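Local coordinates for nitrate transport protein (PDB 3HN0), which probably serves as the substrate-binding component of an ABC transporter, perhaps one that takes up nitrate or a related small solute, at residues Pro61-Ala66 / Lys267-Arg272; Tyr87-Thr92 / Pro152-Ala157; Leu111-Leu116 / Leu125-Asn130. All coordinates share one frame; numbering follows the deposited sequence. Where two conformers were deposited one is given.

Followed from the N terminus, the chain first runs through the strand that ends at Pro61 and into helix 62-70, whose first turn meets its partner in contact 1 some 200 residues later, the loop 267-272 beyond helix 251-264. Contacts 2 and 3 both fall within that long excursion. Strand 87-90 opens contact 2, closed when helix 153-160 returns over it. Inside this smaller loop, helix 107-119 and strand 125-126 meet in contact 3 across a short connection. The three contacts are thus nested, with no crossing: contact 1 ties the C-terminal region to helix 62-70, which follows strand 57-61 of the seven-stranded sheet, while contacts 2 and 3, their centres about 14 Å apart, lie in the portion inserted between main-sheet strands 76-82 and 184-188.

Contact 1. Residues Pro61-Ala66 / Lys267-Arg272; sequences PMINAA and KAVGGR. With PO4 (phosphate ion), chain C.
Ile63, Val269 and Ala268 form the apolar heart of this buried contact. The side chains of Ile63 and Val269 run nearly perpendicular to each other, with Ile63 CG2 4.0 Å from Val269 CG1. With chi1 at 62°, the CG1 branch of Ile63 lies between its backbone N and carbonyl carbon and carries CD1 to the methyl of Ala268, 4.1 Å from its CB. A branched residue therefore suits this place, each arm having a different partner. Ala66, one turn later, brings its CB to 4.3 Å from CB of Val269; the small alanines, Ala66 and Ala268, let the helix and the loop lie close.

No hydrogen bond joins the two segments, and the contact is plain packing between the first turn of helix 62-70 and the 3-10 turn following helix 251-264. Helix 62-70 follows strand 57-61 of the seven-stranded mixed sheet, so the contact fixes the C-terminal loop to the lobe built on that sheet. Phe257 and Ile261 of helix 251-264 also touch Ile63. Beyond the turn, Gly270 and Gly271 have positive phi values, which glycine, lacking a CB to strike the preceding carbonyl, accepts readily.

At the margin, the carbonyl O of Val269 accepts a hydrogen bond from Asn70 ND2, and Arg272 NH2 donates to Asn70 O, so Asn70 holds both. Arg272, extended from CG to NE, also grips a phosphate ion, probably from the crystallisation liquor: NE donates to O2 at 2.8 Å, nearly straight at 164° and in the guanidinium plane, while NH2 donates to O4 at 3.1 Å, bent at 144°.

Contact 2. Residues Tyr87-Thr92 / Pro152-Ala157; sequences YLVEKT and PFLSIA
Leu154 makes a buried, wholly apolar contact with Tyr87 and Val89, packing the first turn of helix 153-160 over the middle strand of a three-stranded antiparallel sheet. This sheet lies in the chain portion inserted between main-sheet strands 76-82 and 184-188, consistent with the second lobe of a two-lobed binding protein. The two methyls of Leu154 divide the work. CD2 meets CB and the ring carbons CG and CD1 of Tyr87, oblique to the ring and 3.5 Å from CD1. CD1 turns to the valine and comes within 3.4 Å of Val89 CG1, tighter than usual for two carbons. Leucine suits this place because its fork can serve both strand residues at once: with CG anti to the backbone N (chi1 180°), the branch is directed from the helix toward the strand.

Tyr87 and Val89 are two residues apart, hence on the same side of the strand, and both side chains set out toward the helix. The tyrosine hydroxyl makes a hydrogen bond with the carbonyl O of Arg239. Beta-branched Val89 is well placed in a strand and offers a compact methyl surface.

Strands 146-149 and 165-169 flank strand 87-90, Ile166 touches both Tyr87 and Val89, and helix 132-141 adds Ile139 against Val89.

Contact 3. Residues Leu111-Leu116 / Leu125-Asn130; sequences LTRYYL and LNYAFN
Arg113 and Tyr127 bring their flat groups together almost perpendicularly, the guanidinium and ring planes lying 89° apart. The phenol oxygen approaches the guanidinium obliquely, with Tyr127 OH 3.8 Å from Arg113 NE, and neither group stacks on the other. What links them is Asp109, whose OD1 forms a salt bridge with Arg113 NE and a hydrogen bond with Tyr127 OH.

Nearer the backbone of Arg113, Leu125 supplies the apolar part. Its CD1 lies 3.5 Å from Arg113 CG, against the aliphatic stem of the arginine, whose chain bends at chi3 (-95°) beyond that point. Its CD2 meets Leu116 CD1 at 3.7 Å, the two side chains running antiparallel alongside one another. These residues join helix 107-119 to strand 125-126 in a beta-alpha-beta unit, in which the first strand, 99-100, is parallel to the second; Leu99 on it touches Thr112, Leu116 and Leu125. Replacing Arg113 by an alanine is likely to cost Asp109 its charged partner, leaving it the Tyr127 hydroxyl, and to take from Leu125 CD1 the methylene stem it packs on.

At the end of the strand Asn126 starts an Asx turn, its OD1 accepting from the backbone N of Ala128 at 2.8 Å, which suits asparagine's short carbonyl-bearing side chain.

Contact 1. Residues Pro61-Ala66 / Lys267-Arg272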
loop_
_atom_site.group_PDB
_atom_site.type_symbol
_atom_site.label_atom_id
_atom_site.label_comp_id
_atom_site.label_asym_id
_atom_site.label_seq_id
_atom_site.Cartn_x
_atom_site.Cartn_y
_atom_site.Cartn_z
ATOM N N PRO A 61 7.442 -4.183 18.288
ATOM C CA PRO A 61 7.867 -3.582 17.041
ATOM C C PRO A 61 8.706 -4.558 16.228
ATOM O O PRO A 61 9.481 -5.371 16.791
ATOM C CB PRO A 61 8.701 -2.399 17.495
ATOM C CG PRO A 61 8.057 -1.984 18.787
ATOM C CD PRO A 61 7.765 -3.316 19.437
HETATM N N MSE A 62 8.504 -4.493 14.912
HETATM C CA MSE A 62 9.263 -5.328 13.979
HETATM C C MSE A 62 10.772 -5.175 14.179
HETATM O O MSE A 62 11.511 -6.173 14.093
HETATM C CB MSE A 62 8.870 -5.005 12.525
HETATM C CG MSE A 62 9.444 -5.844 11.466
HETATM SE SE MSE A 62 8.999 -7.684 11.516
HETATM C CE MSE A 62 7.153 -7.423 10.992
ATOM N N ILE A 63 11.250 -3.964 14.453
ATOM C CA ILE A 63 12.734 -3.822 14.640
ATOM C C ILE A 63 13.209 -4.658 15.841
ATOM O O ILE A 63 14.249 -5.292 15.790
ATOM C CB ILE A 63 13.222 -2.347 14.668
ATOM C CG1 ILE A 63 12.642 -1.554 15.822
ATOM C CG2 ILE A 63 12.814 -1.627 13.332
ATOM C CD1 ILE A 63 13.383 -0.196 16.012
ATOM N N ASN A 64 12.419 -4.706 16.913
ATOM C CA ASN A 64 12.780 -5.532 18.061
ATOM C C ASN A 64 12.775 -6.975 17.703
ATOM O O ASN A 64 13.622 -7.746 18.156
ATOM C CB ASN A 64 11.838 -5.301 19.261
ATOM C CG ASN A 64 11.920 -3.872 19.814
ATOM O OD1 ASN A 64 11.463 -2.934 19.159
ATOM N ND2 ASN A 64 12.484 -3.710 21.007
ATOM N N ALA A 65 11.788 -7.381 16.924
ATOM C CA ALA A 65 11.675 -8.780 16.518
ATOM C C ALA A 65 12.921 -9.185 15.734
ATOM O O ALA A 65 13.586 -10.207 16.028
ATOM C CB ALA A 65 10.374 -8.985 15.700
ATOM N N ALA A 66 13.309 -8.341 14.792
ATOM C CA ALA A 66 14.513 -8.583 14.019
ATOM C C ALA A 66 15.770 -8.689 14.866
ATOM O O ALA A 66 16.599 -9.594 14.664
ATOM C CB ALA A 66 14.683 -7.517 12.946
ATOM N N LYS A 267 22.106 -0.640 13.874
ATOM C CA LYS A 267 22.029 -1.223 15.196
ATOM C C LYS A 267 20.603 -1.500 15.616
ATOM O O LYS A 267 20.400 -2.442 16.354
ATOM C CB LYS A 267 22.730 -0.351 16.246
ATOM C CG LYS A 267 24.275 -0.286 16.104
ATOM C CD LYS A 267 24.952 0.449 17.301
ATOM N N ALA A 268 19.632 -0.715 15.139
ATOM C CA ALA A 268 18.211 -0.906 15.553
ATOM C C ALA A 268 17.671 -2.298 15.161
ATOM O O ALA A 268 16.731 -2.793 15.799
ATOM C CB ALA A 268 17.313 0.201 14.972
ATOM N N VAL A 269 18.249 -2.930 14.123
ATOM C CA VAL A 269 17.775 -4.269 13.733
ATOM C C VAL A 269 18.803 -5.342 14.061
ATOM O O VAL A 269 18.654 -6.474 13.647
ATOM C CB VAL A 269 17.414 -4.309 12.242
ATOM C CG1 VAL A 269 16.201 -3.345 11.998
ATOM C CG2 VAL A 269 18.653 -3.966 11.344
ATOM N N GLY A 270 19.840 -4.972 14.798
ATOM C CA GLY A 270 20.881 -5.882 15.173
ATOM C C GLY A 270 21.997 -6.048 14.171
ATOM O O GLY A 270 22.720 -7.049 14.227
ATOM N N GLY A 271 22.159 -5.078 13.269
ATOM C CA GLY A 271 23.356 -5.020 12.431
ATOM C C GLY A 271 23.264 -5.710 11.078
ATOM O O GLY A 271 24.180 -5.606 10.269
ATOM N N ARG A 272 22.178 -6.424 10.833
ATOM C CA ARG A 272 21.966 -7.106 9.559
ATOM C C ARG A 272 20.508 -7.435 9.387
ATOM O O ARG A 272 19.755 -7.472 10.369
ATOM C CB ARG A 272 22.805 -8.401 9.501
ATOM C CG ARG A 272 22.375 -9.483 10.483
ATOM C CD ARG A 272 23.425 -10.539 10.576
ATOM N NE ARG A 272 23.006 -11.721 11.306
ATOM C CZ ARG A 272 22.985 -11.818 12.641
ATOM N NH1 ARG A 272 23.362 -10.802 13.400
ATOM N NH2 ARG A 272 22.598 -12.947 13.214
HETATM P P PO4 C . 23.002 -14.824 9.691
HETATM O O1 PO4 C . 22.485 -16.009 8.895
HETATM O O2 PO4 C . 22.127 -13.602 9.464
HETATM O O3 PO4 C . 24.418 -14.504 9.245
HETATM O O4 PO4 C . 23.032 -15.222 11.138
#

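Contact 2. Residues Tyr87-Thr92 / Pro152-Ala157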
loop_
_atom_site.group_PDB
_atom_site.type_symbol
_atom_site.label_atom_id
_atom_site.label_comp_id
_atom_site.label_asym_id
_atom_site.label_seq_id
_atom_site.Cartn_x
_atom_site.Cartn_y
_atom_site.Cartn_z
ATOM N N TYR A 87 1.016 9.141 11.869
ATOM C CA TYR A 87 0.437 10.225 11.134
ATOM C C TYR A 87 1.020 11.567 11.513
ATOM O O TYR A 87 1.429 11.772 12.641
ATOM C CB TYR A 87 -1.078 10.232 11.356
ATOM C CG TYR A 87 -1.784 9.070 10.762
ATOM C CD1 TYR A 87 -1.869 7.852 11.462
ATOM C CD2 TYR A 87 -2.378 9.145 9.489
ATOM C CE1 TYR A 87 -2.517 6.741 10.916
ATOM C CE2 TYR A 87 -3.012 8.017 8.951
ATOM C CZ TYR A 87 -3.088 6.836 9.669
ATOM O OH TYR A 87 -3.735 5.736 9.136
ATOM N N LEU A 88 1.118 12.486 10.557
ATOM C CA LEU A 88 1.585 13.836 10.852
ATOM C C LEU A 88 0.394 14.730 11.122
ATOM O O LEU A 88 -0.544 14.766 10.315
ATOM C CB LEU A 88 2.322 14.383 9.637
ATOM C CG LEU A 88 2.895 15.801 9.659
ATOM C CD1 LEU A 88 3.949 15.951 10.743
ATOM C CD2 LEU A 88 3.444 16.076 8.250
ATOM N N VAL A 89 0.451 15.499 12.205
ATOM C CA VAL A 89 -0.589 16.458 12.538
ATOM C C VAL A 89 0.016 17.862 12.627
ATOM O O VAL A 89 1.164 18.027 13.024
ATOM C CB VAL A 89 -1.296 16.097 13.866
ATOM C CG1 VAL A 89 -2.020 14.764 13.732
ATOM C CG2 VAL A 89 -0.291 16.035 15.081
ATOM N N GLU A 90 -0.767 18.849 12.236
ATOM C CA GLU A 90 -0.327 20.228 12.265
ATOM C C GLU A 90 -1.487 21.109 12.692
ATOM O O GLU A 90 -2.653 20.829 12.363
ATOM C CB GLU A 90 0.237 20.663 10.891
ATOM C CG GLU A 90 1.152 19.632 10.223
ATOM C CD GLU A 90 1.874 20.158 8.987
ATOM O OE1 GLU A 90 2.584 21.188 9.106
ATOM O OE2 GLU A 90 1.760 19.524 7.906
ATOM N N LYS A 91 -1.150 22.165 13.421
ATOM C CA LYS A 91 -2.103 23.194 13.794
ATOM C C LYS A 91 -2.092 24.287 12.754
ATOM O O LYS A 91 -1.057 24.553 12.152
ATOM C CB LYS A 91 -1.732 23.806 15.136
ATOM C CG LYS A 91 -2.116 22.935 16.279
ATOM C CD LYS A 91 -1.791 23.530 17.642
ATOM C CE LYS A 91 -2.602 24.792 17.953
ATOM N NZ LYS A 91 -3.276 24.743 19.277
ATOM N N THR A 92 -3.267 24.894 12.558
ATOM C CA THR A 92 -3.438 26.119 11.770
ATOM C C THR A 92 -3.986 27.213 12.693
ATOM O O THR A 92 -5.038 27.018 13.316
ATOM C CB THR A 92 -4.449 25.922 10.620
ATOM O OG1 THR A 92 -4.152 24.693 9.956
ATOM C CG2 THR A 92 -4.388 27.090 9.615
ATOM N N PRO A 152 -4.009 5.697 20.559
ATOM C CA PRO A 152 -5.173 6.568 20.675
ATOM C C PRO A 152 -4.807 8.052 20.803
ATOM O O PRO A 152 -5.697 8.944 20.751
ATOM C CB PRO A 152 -5.810 6.078 21.979
ATOM C CG PRO A 152 -4.704 5.671 22.772
ATOM C CD PRO A 152 -3.666 5.104 21.876
ATOM N N PHE A 153 -3.513 8.330 20.910
ATOM C CA PHE A 153 -3.042 9.699 21.203
ATOM C C PHE A 153 -3.474 10.650 20.081
ATOM O O PHE A 153 -3.820 11.815 20.309
ATOM C CB PHE A 153 -1.527 9.682 21.286
ATOM C CG PHE A 153 -1.021 8.737 22.296
ATOM C CD1 PHE A 153 -1.138 9.053 23.640
ATOM C CD2 PHE A 153 -0.441 7.484 21.906
ATOM C CE1 PHE A 153 -0.669 8.171 24.621
ATOM C CE2 PHE A 153 0.010 6.603 22.879
ATOM C CZ PHE A 153 -0.123 6.947 24.247
ATOM N N LEU A 154 -3.382 10.153 18.861
ATOM C CA LEU A 154 -3.824 10.896 17.676
ATOM C C LEU A 154 -5.269 11.378 17.837
ATOM O O LEU A 154 -5.580 12.550 17.665
ATOM C CB LEU A 154 -3.706 10.016 16.442
ATOM C CG LEU A 154 -4.120 10.583 15.074
ATOM C CD1 LEU A 154 -3.457 11.921 14.782
ATOM C CD2 LEU A 154 -3.794 9.535 13.917
ATOM N N SER A 155 -6.153 10.437 18.156
ATOM C CA SER A 155 -7.579 10.736 18.331
ATOM C C SER A 155 -7.816 11.722 19.466
ATOM O O SER A 155 -8.634 12.657 19.355
ATOM C CB SER A 155 -8.362 9.442 18.606
ATOM O OG SER A 155 -8.372 8.617 17.454
ATOM N N ILE A 156 -7.096 11.506 20.554
ATOM C CA ILE A 156 -7.230 12.391 21.749
ATOM C C ILE A 156 -6.794 13.830 21.402
ATOM O O ILE A 156 -7.468 14.811 21.758
ATOM C CB ILE A 156 -6.393 11.827 22.910
ATOM C CG1 ILE A 156 -6.997 10.501 23.379
ATOM C CG2 ILE A 156 -6.246 12.864 24.071
ATOM C CD1 ILE A 156 -6.063 9.716 24.290
ATOM N N ALA A 157 -5.671 13.963 20.692
ATOM C CA ALA A 157 -5.160 15.261 20.283
ATOM C C ALA A 157 -6.132 15.955 19.341
ATOM O O ALA A 157 -6.413 17.133 19.492
ATOM C CB ALA A 157 -3.782 15.091 19.580
#

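Contact 3. Residues Leu111-Leu116 / Leu125-Asn130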
loop_
_atom_site.group_PDB
_atom_site.type_symbol
_atom_site.label_atom_id
_atom_site.label_comp_id
_atom_site.label_asym_id
_atom_site.label_seq_id
_atom_site.Cartn_x
_atom_site.Cartn_y
_atom_site.Cartn_z
ATOM N N LEU A 111 11.076 6.640 10.409
ATOM C CA LEU A 111 10.052 6.800 9.386
ATOM C C LEU A 111 9.691 8.259 9.127
ATOM O O LEU A 111 9.337 8.631 7.993
ATOM C CB LEU A 111 8.802 5.963 9.700
ATOM C CG LEU A 111 9.056 4.427 9.588
ATOM C CD1 LEU A 111 7.740 3.649 9.714
ATOM C CD2 LEU A 111 9.792 4.042 8.309
ATOM N N THR A 112 9.748 9.082 10.155
ATOM C CA THR A 112 9.486 10.501 9.983
ATOM C C THR A 112 10.632 11.086 9.159
ATOM O O THR A 112 10.397 11.812 8.211
ATOM C CB THR A 112 9.361 11.211 11.359
ATOM O OG1 THR A 112 8.240 10.634 12.063
ATOM C CG2 THR A 112 9.121 12.701 11.199
ATOM N N ARG A 113 11.861 10.723 9.498
ATOM C CA ARG A 113 13.001 11.221 8.723
ATOM C C ARG A 113 12.909 10.760 7.267
ATOM O O ARG A 113 13.159 11.528 6.349
ATOM C CB ARG A 113 14.313 10.788 9.376
ATOM C CG ARG A 113 14.635 11.604 10.637
ATOM C CD ARG A 113 16.045 11.311 11.103
ATOM N NE ARG A 113 16.079 10.280 12.127
ATOM C CZ ARG A 113 17.056 9.395 12.297
ATOM N NH1 ARG A 113 18.092 9.345 11.464
ATOM N NH2 ARG A 113 16.977 8.530 13.306
ATOM N N TYR A 114 12.463 9.518 7.056
ATOM C CA TYR A 114 12.317 9.013 5.703
ATOM C C TYR A 114 11.288 9.808 4.894
ATOM O O TYR A 114 11.496 10.162 3.705
ATOM C CB TYR A 114 11.938 7.528 5.755
ATOM C CG TYR A 114 11.544 6.994 4.404
ATOM C CD1 TYR A 114 12.503 6.784 3.420
ATOM C CD2 TYR A 114 10.190 6.687 4.091
ATOM C CE1 TYR A 114 12.163 6.312 2.175
ATOM C CE2 TYR A 114 9.846 6.211 2.816
ATOM C CZ TYR A 114 10.850 6.027 1.868
ATOM O OH TYR A 114 10.562 5.553 0.604
ATOM N N TYR A 115 10.137 10.035 5.529
ATOM C CA TYR A 115 9.051 10.785 4.914
ATOM C C TYR A 115 9.494 12.209 4.549
ATOM O O TYR A 115 9.247 12.653 3.458
ATOM C CB TYR A 115 7.829 10.849 5.864
ATOM C CG TYR A 115 6.738 11.730 5.328
ATOM C CD1 TYR A 115 5.846 11.251 4.390
ATOM C CD2 TYR A 115 6.621 13.054 5.739
ATOM C CE1 TYR A 115 4.848 12.079 3.860
ATOM C CE2 TYR A 115 5.612 13.875 5.208
ATOM C CZ TYR A 115 4.749 13.359 4.284
ATOM O OH TYR A 115 3.763 14.132 3.737
ATOM N N LEU A 116 10.170 12.879 5.451
ATOM C CA LEU A 116 10.600 14.255 5.193
ATOM C C LEU A 116 11.587 14.288 4.030
ATOM O O LEU A 116 11.471 15.127 3.141
ATOM C CB LEU A 116 11.184 14.882 6.439
ATOM C CG LEU A 116 10.212 15.124 7.616
ATOM C CD1 LEU A 116 11.004 15.634 8.848
ATOM C CD2 LEU A 116 9.068 16.071 7.269
ATOM N N LEU A 125 13.525 18.781 13.621
ATOM C CA LEU A 125 13.008 17.728 14.503
ATOM C C LEU A 125 13.277 18.070 15.963
ATOM O O LEU A 125 14.351 18.510 16.308
ATOM C CB LEU A 125 13.595 16.378 14.125
ATOM C CG LEU A 125 13.263 15.964 12.687
ATOM C CD1 LEU A 125 14.011 14.678 12.299
ATOM C CD2 LEU A 125 11.751 15.795 12.510
ATOM N N ASN A 126 12.281 17.921 16.815
ATOM C CA ASN A 126 12.460 18.160 18.218
ATOM C C ASN A 126 12.110 16.917 19.008
ATOM O O ASN A 126 10.998 16.409 18.925
ATOM C CB ASN A 126 11.609 19.342 18.639
ATOM C CG ASN A 126 11.942 19.839 20.037
ATOM O OD1 ASN A 126 12.147 19.050 20.981
ATOM N ND2 ASN A 126 11.978 21.161 20.183
ATOM N N TYR A 127 13.086 16.447 19.785
ATOM C CA TYR A 127 12.994 15.204 20.521
ATOM C C TYR A 127 12.814 15.469 22.023
ATOM O O TYR A 127 13.040 14.589 22.855
ATOM C CB TYR A 127 14.252 14.366 20.265
ATOM C CG TYR A 127 14.448 13.926 18.834
ATOM C CD1 TYR A 127 13.584 12.997 18.243
ATOM C CD2 TYR A 127 15.491 14.443 18.053
ATOM C CE1 TYR A 127 13.760 12.589 16.898
ATOM C CE2 TYR A 127 15.682 14.042 16.748
ATOM C CZ TYR A 127 14.809 13.112 16.167
ATOM O OH TYR A 127 15.067 12.720 14.879
ATOM N N ALA A 128 12.319 16.650 22.347
ATOM C CA ALA A 128 12.041 17.042 23.732
ATOM C C ALA A 128 11.103 16.064 24.440
ATOM O O ALA A 128 11.227 15.864 25.639
ATOM C CB ALA A 128 11.487 18.479 23.783
ATOM N N PHE A 129 10.174 15.451 23.708
ATOM C CA PHE A 129 9.203 14.549 24.300
ATOM C C PHE A 129 9.426 13.139 23.757
ATOM O O PHE A 129 9.275 12.914 22.561
ATOM C CB PHE A 129 7.785 15.034 23.955
ATOM C CG PHE A 129 7.457 16.420 24.515
ATOM C CD1 PHE A 129 7.514 16.657 25.883
ATOM C CD2 PHE A 129 7.082 17.462 23.678
ATOM C CE1 PHE A 129 7.221 17.922 26.402
ATOM C CE2 PHE A 129 6.791 18.721 24.184
ATOM C CZ PHE A 129 6.854 18.950 25.547
ATOM N N ASN A 130 9.747 12.177 24.616
ATOM C CA ASN A 130 10.101 10.837 24.110
ATOM C C ASN A 130 8.903 9.931 23.894
ATOM O O ASN A 130 9.029 8.898 23.216
ATOM C CB ASN A 130 11.136 10.137 25.001
ATOM C CG ASN A 130 11.765 8.924 24.315
ATOM O OD1 ASN A 130 11.670 7.810 24.807
ATOM N ND2 ASN A 130 12.356 9.138 23.164
#